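Local coordinates for putative exported protein (Bordetella pertussis Tohama I, PDB 2PFY) that binds pyroglutamic acid as a periplasmic solute receptor, probably delivering it to a tripartite ATP-independent periplasmic (TRAP) transporter, at residues A[161-166]-A[174-179]; A[141-146]-A[178-183]; A[167-172]-A[193-198]. One frame throughout, in Å; residues are numbered along the deposited sequence.

The three contacts lie close together in one part of the solute-binding fold, on the same side of the chain's centre. Contact 2 is buried and polar at its pocket end: it joins strands 141-144 and 180-182 and holds four pocket residues. Contact 1 is partly buried and mostly aliphatic. It uses strand 159-162, the parallel neighbour of 141-144, and shares Asp178 and Ala179 with contact 2. Contact 3 is a buried aromatic contact on helix 168-173, which runs between the two segments of contact 1. Contacts 1 and 2 both touch pyroglutamic acid. Contact 3 does not, but its Val168 packs on Arg143 and Met180 of contact 2.

Contact 1: residues A[161-166]-A[174-179]; sequences TTVQTP and TGVIDA. With PCA (pyroglutamic acid), chain E.
Thr161 and Val163 pack their side chains against Val176 and Ile177. Within the periplasmic binding protein fold, strand 159-162 leads into helix 168-173, and the chain then turns back through the loop before strand 180-182. The tight, buried part centres on Ile177. Its CG2 lies 3.8 Å from Thr161 CB and 3.9 Å from Val163 CG2, so one methyl serves both residues. Val163 and Ile177 are buried and meet tip to tip. CG2 of Val163 sits beside its own backbone N, with CG1 anti to that N (chi1 180°), and this turns CG2 to the isoleucine. Ala171 of the helix also touches both side chains.

The other side is nearer to solvent. Val176 is exposed and Thr161 partly so. They meet at an angle, Val176 CG1 to Thr161 CG2 at 3.8 Å. Only the approach of Val176 CG1 to Val163 CG2 is long, at 4.5 Å. The hydroxyl of Thr161, beside its backbone N, bonds to Val159 O, while CB and CG2 face Ile177 and Val176. Gly175, just past the helix, has positive phi and completes a Schellman motif. Val176 and Ile177 follow directly.

Beyond Val163 the chain reaches the ligand pocket. Thr165 OG1 is hydrogen-bonded to Gln10 NE2, and it donates a bond of 2.8 Å to carboxylate atom O of pyroglutamic acid.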
loop_
_atom_site.group_PDB
_atom_site.type_symbol
_atom_site.label_atom_id
_atom_site.label_comp_id
_atom_site.label_asym_id
_atom_site.label_seq_id
_atom_site.Cartn_x
_atom_site.Cartn_y
_atom_site.Cartn_z
ATOM N N THR A 161 10.727 4.023 13.043
ATOM C CA THR A 161 9.705 4.323 14.007
ATOM C C THR A 161 8.367 4.090 13.276
ATOM O O THR A 161 8.037 4.793 12.307
ATOM C CB THR A 161 9.861 5.781 14.534
ATOM O OG1 THR A 161 11.271 6.071 14.790
ATOM C CG2 THR A 161 9.082 5.958 15.792
ATOM N N THR A 162 7.638 3.067 13.707
ATOM C CA THR A 162 6.378 2.682 13.054
ATOM C C THR A 162 5.307 3.709 13.365
ATOM O O THR A 162 5.002 3.965 14.533
ATOM C CB THR A 162 5.912 1.264 13.497
ATOM O OG1 THR A 162 6.893 0.319 13.091
ATOM C CG2 THR A 162 4.557 0.874 12.847
ATOM N N VAL A 163 4.745 4.317 12.325
ATOM C CA VAL A 163 3.647 5.263 12.523
ATOM C C VAL A 163 2.620 4.984 11.436
ATOM O O VAL A 163 2.961 4.971 10.252
ATOM C CB VAL A 163 4.114 6.754 12.451
ATOM C CG1 VAL A 163 2.933 7.700 12.662
ATOM C CG2 VAL A 163 5.195 7.062 13.512
ATOM N N GLN A 164 1.373 4.741 11.836
ATOM C CA GLN A 164 0.351 4.420 10.855
ATOM C C GLN A 164 -0.074 5.735 10.212
ATOM O O GLN A 164 0.111 6.809 10.816
ATOM C CB GLN A 164 -0.837 3.687 11.514
ATOM C CG GLN A 164 -0.500 2.271 12.117
ATOM C CD GLN A 164 0.191 1.349 11.137
ATOM O OE1 GLN A 164 -0.058 1.408 9.921
ATOM N NE2 GLN A 164 1.073 0.483 11.653
ATOM N N THR A 165 -0.686 5.665 9.032
ATOM C CA THR A 165 -0.903 6.866 8.216
ATOM C C THR A 165 -1.638 8.050 8.901
ATOM O O THR A 165 -1.205 9.212 8.768
ATOM C CB THR A 165 -1.510 6.538 6.821
ATOM O OG1 THR A 165 -1.218 5.160 6.458
ATOM C CG2 THR A 165 -0.915 7.502 5.736
ATOM N N PRO A 166 -2.771 7.790 9.595
ATOM C CA PRO A 166 -3.502 8.861 10.261
ATOM C C PRO A 166 -2.746 9.590 11.353
ATOM O O PRO A 166 -3.137 10.677 11.726
ATOM C CB PRO A 166 -4.698 8.106 10.911
ATOM C CG PRO A 166 -4.887 6.896 10.002
ATOM C CD PRO A 166 -3.471 6.491 9.742
ATOM N N THR A 174 5.203 16.264 17.262
ATOM C CA THR A 174 5.769 16.003 18.583
ATOM C C THR A 174 7.206 15.507 18.468
ATOM O O THR A 174 7.818 15.154 19.471
ATOM C CB THR A 174 4.914 14.961 19.341
ATOM O OG1 THR A 174 4.932 13.732 18.603
ATOM C CG2 THR A 174 3.475 15.451 19.471
ATOM N N GLY A 175 7.734 15.457 17.246
ATOM C CA GLY A 175 9.120 15.066 17.009
ATOM C C GLY A 175 9.389 13.583 17.088
ATOM O O GLY A 175 10.539 13.157 17.189
ATOM N N VAL A 176 8.341 12.774 17.025
ATOM C CA VAL A 176 8.523 11.347 17.051
ATOM C C VAL A 176 9.205 10.918 15.779
ATOM O O VAL A 176 9.987 9.975 15.786
ATOM C CB VAL A 176 7.167 10.578 17.275
ATOM C CG1 VAL A 176 7.287 9.088 16.878
ATOM C CG2 VAL A 176 6.719 10.726 18.744
ATOM N N ILE A 177 8.924 11.610 14.679
ATOM C CA ILE A 177 9.591 11.300 13.425
ATOM C C ILE A 177 10.067 12.602 12.779
ATOM O O ILE A 177 9.477 13.653 12.985
ATOM C CB ILE A 177 8.705 10.465 12.443
ATOM C CG1 ILE A 177 7.387 11.197 12.128
ATOM C CG2 ILE A 177 8.504 9.011 12.991
ATOM C CD1 ILE A 177 6.512 10.543 11.008
ATOM N N ASP A 178 11.117 12.513 11.969
ATOM C CA ASP A 178 11.664 13.706 11.318
ATOM C C ASP A 178 11.734 13.574 9.800
ATOM O O ASP A 178 12.010 14.563 9.118
ATOM C CB ASP A 178 13.064 14.002 11.851
ATOM C CG ASP A 178 13.068 14.460 13.303
ATOM O OD1 ASP A 178 12.522 15.525 13.630
ATOM O OD2 ASP A 178 13.649 13.745 14.130
ATOM N N ALA A 179 11.501 12.366 9.280
ATOM C CA ALA A 179 11.561 12.063 7.838
ATOM C C ALA A 179 10.675 10.846 7.512
ATOM O O ALA A 179 10.362 10.035 8.387
ATOM C CB ALA A 179 13.026 11.775 7.386
HETATM N N PCA E . 0.924 5.582 1.664
HETATM C CA PCA E . 0.777 4.542 2.709
HETATM C CB PCA E . 1.487 3.284 2.273
HETATM C CG PCA E . 2.144 3.607 0.965
HETATM C CD PCA E . 1.732 5.006 0.647
HETATM O OE PCA E . 2.011 5.585 -0.397
HETATM C C PCA E . 1.346 5.034 4.025
HETATM O O PCA E . 1.144 4.476 5.110
HETATM O OXT PCA E . 2.039 6.035 4.010
#

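Contact 2: residues A[141-146]-A[178-183]; sequences RFRAYS and DAMLTS. With PCA (pyroglutamic acid), chain E.
Arg143 and Met180, the latter modelled as selenomethionine, meet CB to CB at 3.6 Å where strands 141-144 and 180-182 run nearly parallel, their axes 26° apart. The two segments are joined by a single beta bridge, Phe142 with Ala179, in the ligand-binding core of this DctP-type receptor. Arg143 N bonds to Ala179 O at 2.9 Å, and Asp178 N bonds to Arg141 O. Further on, a water accepts from Leu181 N and donates to Arg143 O.

Phe142 has CG anti to its backbone N (chi1 -169°). This lays its ring over the 179-180 backbone, with Ala179 O and Met180 CA over one face. Ala179 CB is 3.6 Å from Phe142 CD1, and Leu181 CB is 3.8 Å from Phe142 CE2. Arg143 is fully extended from CG to NE, which carries its guanidinium to the ligand carboxylate. NH1 bonds to OXT and NH2 to O of pyroglutamic acid, while NE is held by Val163 O. Two bonds to the anion and one to a carbonyl should fix the rotation of the group.

Ligand CB lies over one face of the Tyr145 ring. Leu181 O meets the ring edge, 3.2 Å from Tyr145 CE2. Tyr145 CD2 also lies over the Arg143 guanidinium. Thr182 OG1 donates to OXT. At the lactam end Ser183 N and OG both bond to ligand OE, with Ser183 OG at 2.7 Å.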
loop_
_atom_site.group_PDB
_atom_site.type_symbol
_atom_site.label_atom_id
_atom_site.label_comp_id
_atom_site.label_asym_id
_atom_site.label_seq_id
_atom_site.Cartn_x
_atom_site.Cartn_y
_atom_site.Cartn_z
ATOM N N ARG A 141 15.204 9.765 12.996
ATOM C CA ARG A 141 13.942 9.092 13.366
ATOM C C ARG A 141 13.098 9.060 12.106
ATOM O O ARG A 141 12.591 10.075 11.658
ATOM C CB ARG A 141 13.216 9.852 14.473
ATOM C CG ARG A 141 14.055 9.972 15.769
ATOM C CD ARG A 141 13.421 10.972 16.756
ATOM N NE ARG A 141 14.069 10.917 18.072
ATOM C CZ ARG A 141 13.604 11.509 19.170
ATOM N NH1 ARG A 141 12.469 12.185 19.130
ATOM N NH2 ARG A 141 14.275 11.418 20.312
ATOM N N PHE A 142 13.034 7.895 11.496
ATOM C CA PHE A 142 12.516 7.811 10.147
ATOM C C PHE A 142 11.255 6.940 10.207
ATOM O O PHE A 142 11.283 5.815 10.717
ATOM C CB PHE A 142 13.589 7.222 9.231
ATOM C CG PHE A 142 13.264 7.322 7.753
ATOM C CD1 PHE A 142 13.859 8.309 6.960
ATOM C CD2 PHE A 142 12.358 6.421 7.154
ATOM C CE1 PHE A 142 13.572 8.386 5.594
ATOM C CE2 PHE A 142 12.041 6.507 5.781
ATOM C CZ PHE A 142 12.646 7.482 5.002
ATOM N N ARG A 143 10.145 7.474 9.718
ATOM C CA ARG A 143 8.882 6.727 9.734
ATOM C C ARG A 143 8.958 5.420 8.962
ATOM O O ARG A 143 9.401 5.397 7.805
ATOM C CB ARG A 143 7.747 7.568 9.136
ATOM C CG ARG A 143 6.394 6.812 9.107
ATOM C CD ARG A 143 5.346 7.538 8.343
ATOM N NE ARG A 143 4.136 6.706 8.303
ATOM C CZ ARG A 143 3.432 6.449 7.207
ATOM N NH1 ARG A 143 3.765 7.037 6.063
ATOM N NH2 ARG A 143 2.355 5.643 7.271
ATOM N N ALA A 144 8.511 4.333 9.589
ATOM C CA ALA A 144 8.265 3.067 8.882
ATOM C C ALA A 144 6.767 2.771 8.972
ATOM O O ALA A 144 6.113 3.262 9.871
ATOM C CB ALA A 144 9.045 1.912 9.535
ATOM N N TYR A 145 6.221 1.986 8.038
ATOM C CA TYR A 145 4.774 1.727 8.062
ATOM C C TYR A 145 4.408 0.268 7.841
ATOM O O TYR A 145 3.229 -0.078 7.673
ATOM C CB TYR A 145 4.015 2.656 7.099
ATOM C CG TYR A 145 4.403 2.568 5.644
ATOM C CD1 TYR A 145 4.169 1.404 4.903
ATOM C CD2 TYR A 145 4.967 3.673 4.986
ATOM C CE1 TYR A 145 4.507 1.329 3.584
ATOM C CE2 TYR A 145 5.325 3.602 3.645
ATOM C CZ TYR A 145 5.098 2.424 2.947
ATOM O OH TYR A 145 5.416 2.297 1.619
ATOM N N SER A 146 5.435 -0.577 7.846
ATOM C CA SER A 146 5.318 -2.009 7.547
ATOM C C SER A 146 6.619 -2.679 8.026
ATOM O O SER A 146 7.609 -1.983 8.330
ATOM C CB SER A 146 5.102 -2.220 6.041
ATOM O OG SER A 146 6.240 -1.795 5.294
ATOM N N ASP A 178 11.117 12.513 11.969
ATOM C CA ASP A 178 11.664 13.706 11.318
ATOM C C ASP A 178 11.734 13.574 9.800
ATOM O O ASP A 178 12.010 14.563 9.118
ATOM C CB ASP A 178 13.064 14.002 11.851
ATOM C CG ASP A 178 13.068 14.460 13.303
ATOM O OD1 ASP A 178 12.522 15.525 13.630
ATOM O OD2 ASP A 178 13.649 13.745 14.130
ATOM N N ALA A 179 11.501 12.366 9.280
ATOM C CA ALA A 179 11.561 12.063 7.838
ATOM C C ALA A 179 10.675 10.846 7.512
ATOM O O ALA A 179 10.362 10.035 8.387
ATOM C CB ALA A 179 13.026 11.775 7.386
HETATM N N MSE A 180 10.274 10.692 6.259
HETATM C CA MSE A 180 9.460 9.508 5.948
HETATM C C MSE A 180 9.599 9.120 4.495
HETATM O O MSE A 180 10.214 9.849 3.674
HETATM C CB MSE A 180 7.989 9.775 6.327
HETATM C CG MSE A 180 7.375 10.916 5.579
HETATM SE SE MSE A 180 5.462 10.898 5.833
HETATM C CE MSE A 180 4.981 12.523 4.671
ATOM N N LEU A 181 9.022 7.967 4.179
ATOM C CA LEU A 181 9.007 7.462 2.834
ATOM C C LEU A 181 7.571 7.085 2.561
ATOM O O LEU A 181 6.973 6.302 3.326
ATOM C CB LEU A 181 9.901 6.225 2.687
ATOM C CG LEU A 181 9.795 5.506 1.325
ATOM C CD1 LEU A 181 11.154 5.192 0.672
ATOM C CD2 LEU A 181 8.982 4.208 1.475
ATOM N N THR A 182 7.011 7.674 1.507
ATOM C CA THR A 182 5.599 7.451 1.153
ATOM C C THR A 182 5.340 8.094 -0.196
ATOM O O THR A 182 6.203 8.838 -0.700
ATOM C CB THR A 182 4.592 7.953 2.263
ATOM O OG1 THR A 182 3.278 7.447 1.988
ATOM C CG2 THR A 182 4.527 9.518 2.404
ATOM N N SER A 183 4.152 7.836 -0.760
ATOM C CA SER A 183 3.788 8.348 -2.064
ATOM C C SER A 183 3.448 9.835 -1.979
ATOM O O SER A 183 3.172 10.388 -0.865
ATOM C CB SER A 183 2.548 7.616 -2.601
ATOM O OG SER A 183 1.476 7.858 -1.700
HETATM N N PCA E . 0.924 5.582 1.664
HETATM C CA PCA E . 0.777 4.542 2.709
HETATM C CB PCA E . 1.487 3.284 2.273
HETATM C CG PCA E . 2.144 3.607 0.965
HETATM C CD PCA E . 1.732 5.006 0.647
HETATM O OE PCA E . 2.011 5.585 -0.397
HETATM C C PCA E . 1.346 5.034 4.025
HETATM O O PCA E . 1.144 4.476 5.110
HETATM O OXT PCA E . 2.039 6.035 4.010
HETATM O O HOH W 1 7.398 6.230 5.885
#

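Contact 3: residues A[167-172]-A[193-198]; sequences EVPQAF and WDYVKY
Tyr195 has its CG between the backbone N and the carbonyl carbon (chi1 57°), and this lays its ring against Phe172. In Phe172, CG sits beside the backbone N (chi1 -86°), which turns its own ring to the tyrosine. The two form an offset stack, with centroids 4.7 Å apart and planes 29° from parallel. The overlap is at the rims: Tyr195 CD1 stands over one face of the Phe172 ring, and CD1 of Tyr195 approaches CD1 of Phe172 to 3.4 Å.

Helix 168-173 supplies more of the surface. Pro169 CA lies over one face of the Tyr195 ring, and Pro169 CG is 4.0 Å from Tyr195 CE2. Val168 crosses the tyrosine at about a right angle, its CG1 3.3 Å from Tyr195 OH. That methyl also sits in plane at the edge of the Phe172 ring.

In this family 7 solute-binding fold the contact joins a short helix to the loop that leads into strand 198-201. Strand 180-182 adds to the packing, since Met180 touches Phe172 and Tyr195. Lys197 and Tyr198 both face Thr127, a classic beta bulge at the entry to strand 198-201.

Tyr195 OH is hydrogen-bonded to Ser190 OG. Beyond the stack Val196 crosses Phe172 at about a right angle. Val196 CG1 is 3.6 Å from Phe172 CE2, and Tyr126 touches the same valine.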
loop_
_atom_site.group_PDB
_atom_site.type_symbol
_atom_site.label_atom_id
_atom_site.label_comp_id
_atom_site.label_asym_id
_atom_site.label_seq_id
_atom_site.Cartn_x
_atom_site.Cartn_y
_atom_site.Cartn_z
ATOM N N GLU A 167 -1.698 8.986 11.893
ATOM C CA GLU A 167 -0.944 9.561 13.012
ATOM C C GLU A 167 0.312 10.328 12.536
ATOM O O GLU A 167 1.064 10.860 13.365
ATOM C CB GLU A 167 -0.501 8.441 13.949
ATOM C CG GLU A 167 -1.620 7.919 14.890
ATOM C CD GLU A 167 -2.673 7.155 14.170
ATOM O OE1 GLU A 167 -2.316 6.254 13.380
ATOM O OE2 GLU A 167 -3.862 7.437 14.404
ATOM N N VAL A 168 0.545 10.363 11.223
ATOM C CA VAL A 168 1.784 10.959 10.675
ATOM C C VAL A 168 1.927 12.440 11.063
ATOM O O VAL A 168 2.975 12.812 11.591
ATOM C CB VAL A 168 1.932 10.732 9.169
ATOM C CG1 VAL A 168 3.003 11.693 8.512
ATOM C CG2 VAL A 168 2.234 9.287 8.878
ATOM N N PRO A 169 0.888 13.286 10.812
ATOM C CA PRO A 169 1.044 14.707 11.216
ATOM C C PRO A 169 1.356 14.891 12.713
ATOM O O PRO A 169 2.251 15.653 13.061
ATOM C CB PRO A 169 -0.294 15.357 10.831
ATOM C CG PRO A 169 -0.854 14.416 9.687
ATOM C CD PRO A 169 -0.421 13.027 10.173
ATOM N N GLN A 170 0.639 14.190 13.581
ATOM C CA GLN A 170 0.941 14.179 15.025
ATOM C C GLN A 170 2.382 13.825 15.313
ATOM O O GLN A 170 3.058 14.514 16.118
ATOM C CB GLN A 170 0.099 13.096 15.717
ATOM C CG GLN A 170 -1.245 13.546 16.183
ATOM C CD GLN A 170 -1.172 14.255 17.507
ATOM O OE1 GLN A 170 -0.222 14.077 18.272
ATOM N NE2 GLN A 170 -2.183 15.075 17.787
ATOM N N ALA A 171 2.837 12.733 14.695
ATOM C CA ALA A 171 4.175 12.199 14.930
ATOM C C ALA A 171 5.268 13.221 14.551
ATOM O O ALA A 171 6.244 13.368 15.286
ATOM C CB ALA A 171 4.383 10.856 14.207
ATOM N N PHE A 172 5.098 13.918 13.430
ATOM C CA PHE A 172 5.991 15.040 13.087
ATOM C C PHE A 172 5.939 16.205 14.058
ATOM O O PHE A 172 6.971 16.812 14.351
ATOM C CB PHE A 172 5.720 15.578 11.688
ATOM C CG PHE A 172 6.461 14.849 10.627
ATOM C CD1 PHE A 172 5.848 13.808 9.920
ATOM C CD2 PHE A 172 7.788 15.173 10.340
ATOM C CE1 PHE A 172 6.552 13.110 8.927
ATOM C CE2 PHE A 172 8.497 14.485 9.371
ATOM C CZ PHE A 172 7.882 13.457 8.654
ATOM N N TRP A 193 3.206 19.314 3.161
ATOM C CA TRP A 193 3.930 20.611 3.109
ATOM C C TRP A 193 3.856 21.401 4.424
ATOM O O TRP A 193 4.687 22.293 4.631
ATOM C CB TRP A 193 3.438 21.494 1.970
ATOM C CG TRP A 193 1.901 21.639 1.892
ATOM C CD1 TRP A 193 1.127 22.548 2.555
ATOM C CD2 TRP A 193 1.010 20.829 1.110
ATOM N NE1 TRP A 193 -0.203 22.373 2.210
ATOM C CE2 TRP A 193 -0.294 21.317 1.322
ATOM C CE3 TRP A 193 1.200 19.749 0.223
ATOM C CZ2 TRP A 193 -1.422 20.756 0.692
ATOM C CZ3 TRP A 193 0.073 19.180 -0.405
ATOM C CH2 TRP A 193 -1.221 19.694 -0.161
ATOM N N ASP A 194 2.908 21.088 5.309
ATOM C CA ASP A 194 2.834 21.772 6.622
ATOM C C ASP A 194 3.905 21.288 7.603
ATOM O O ASP A 194 4.171 21.952 8.607
ATOM C CB ASP A 194 1.460 21.607 7.274
ATOM C CG ASP A 194 0.373 22.407 6.576
ATOM O OD1 ASP A 194 0.677 23.383 5.886
ATOM O OD2 ASP A 194 -0.805 22.075 6.737
ATOM N N TYR A 195 4.528 20.147 7.320
ATOM C CA TYR A 195 5.446 19.560 8.283
ATOM C C TYR A 195 6.783 19.060 7.767
ATOM O O TYR A 195 7.707 18.814 8.565
ATOM C CB TYR A 195 4.712 18.526 9.184
ATOM C CG TYR A 195 4.021 17.387 8.462
ATOM C CD1 TYR A 195 4.757 16.314 7.966
ATOM C CD2 TYR A 195 2.619 17.378 8.271
ATOM C CE1 TYR A 195 4.133 15.232 7.311
ATOM C CE2 TYR A 195 1.981 16.282 7.635
ATOM C CZ TYR A 195 2.747 15.217 7.166
ATOM O OH TYR A 195 2.157 14.155 6.494
ATOM N N VAL A 196 6.915 18.918 6.444
ATOM C CA VAL A 196 8.203 18.623 5.820
ATOM C C VAL A 196 8.455 19.612 4.696
ATOM O O VAL A 196 7.524 20.303 4.273
ATOM C CB VAL A 196 8.311 17.182 5.244
ATOM C CG1 VAL A 196 8.879 16.243 6.294
ATOM C CG2 VAL A 196 6.938 16.687 4.630
ATOM N N LYS A 197 9.699 19.682 4.213
ATOM C CA LYS A 197 10.056 20.672 3.192
ATOM C C LYS A 197 10.564 20.133 1.867
ATOM O O LYS A 197 10.408 20.789 0.838
ATOM C CB LYS A 197 11.092 21.665 3.747
ATOM C CG LYS A 197 10.463 22.921 4.320
ATOM C CD LYS A 197 9.658 22.617 5.601
ATOM C CE LYS A 197 8.310 23.383 5.614
ATOM N NZ LYS A 197 7.307 22.836 6.585
ATOM N N TYR A 198 11.223 18.986 1.892
ATOM C CA TYR A 198 11.828 18.407 0.676
ATOM C C TYR A 198 11.172 17.090 0.323
ATOM O O TYR A 198 10.987 16.264 1.195
ATOM C CB TYR A 198 13.337 18.162 0.891
ATOM C CG TYR A 198 14.053 19.457 1.154
ATOM C CD1 TYR A 198 14.600 20.202 0.107
ATOM C CD2 TYR A 198 14.119 19.980 2.437
ATOM C CE1 TYR A 198 15.226 21.429 0.352
ATOM C CE2 TYR A 198 14.762 21.214 2.691
ATOM C CZ TYR A 198 15.300 21.924 1.648
ATOM O OH TYR A 198 15.936 23.144 1.925
#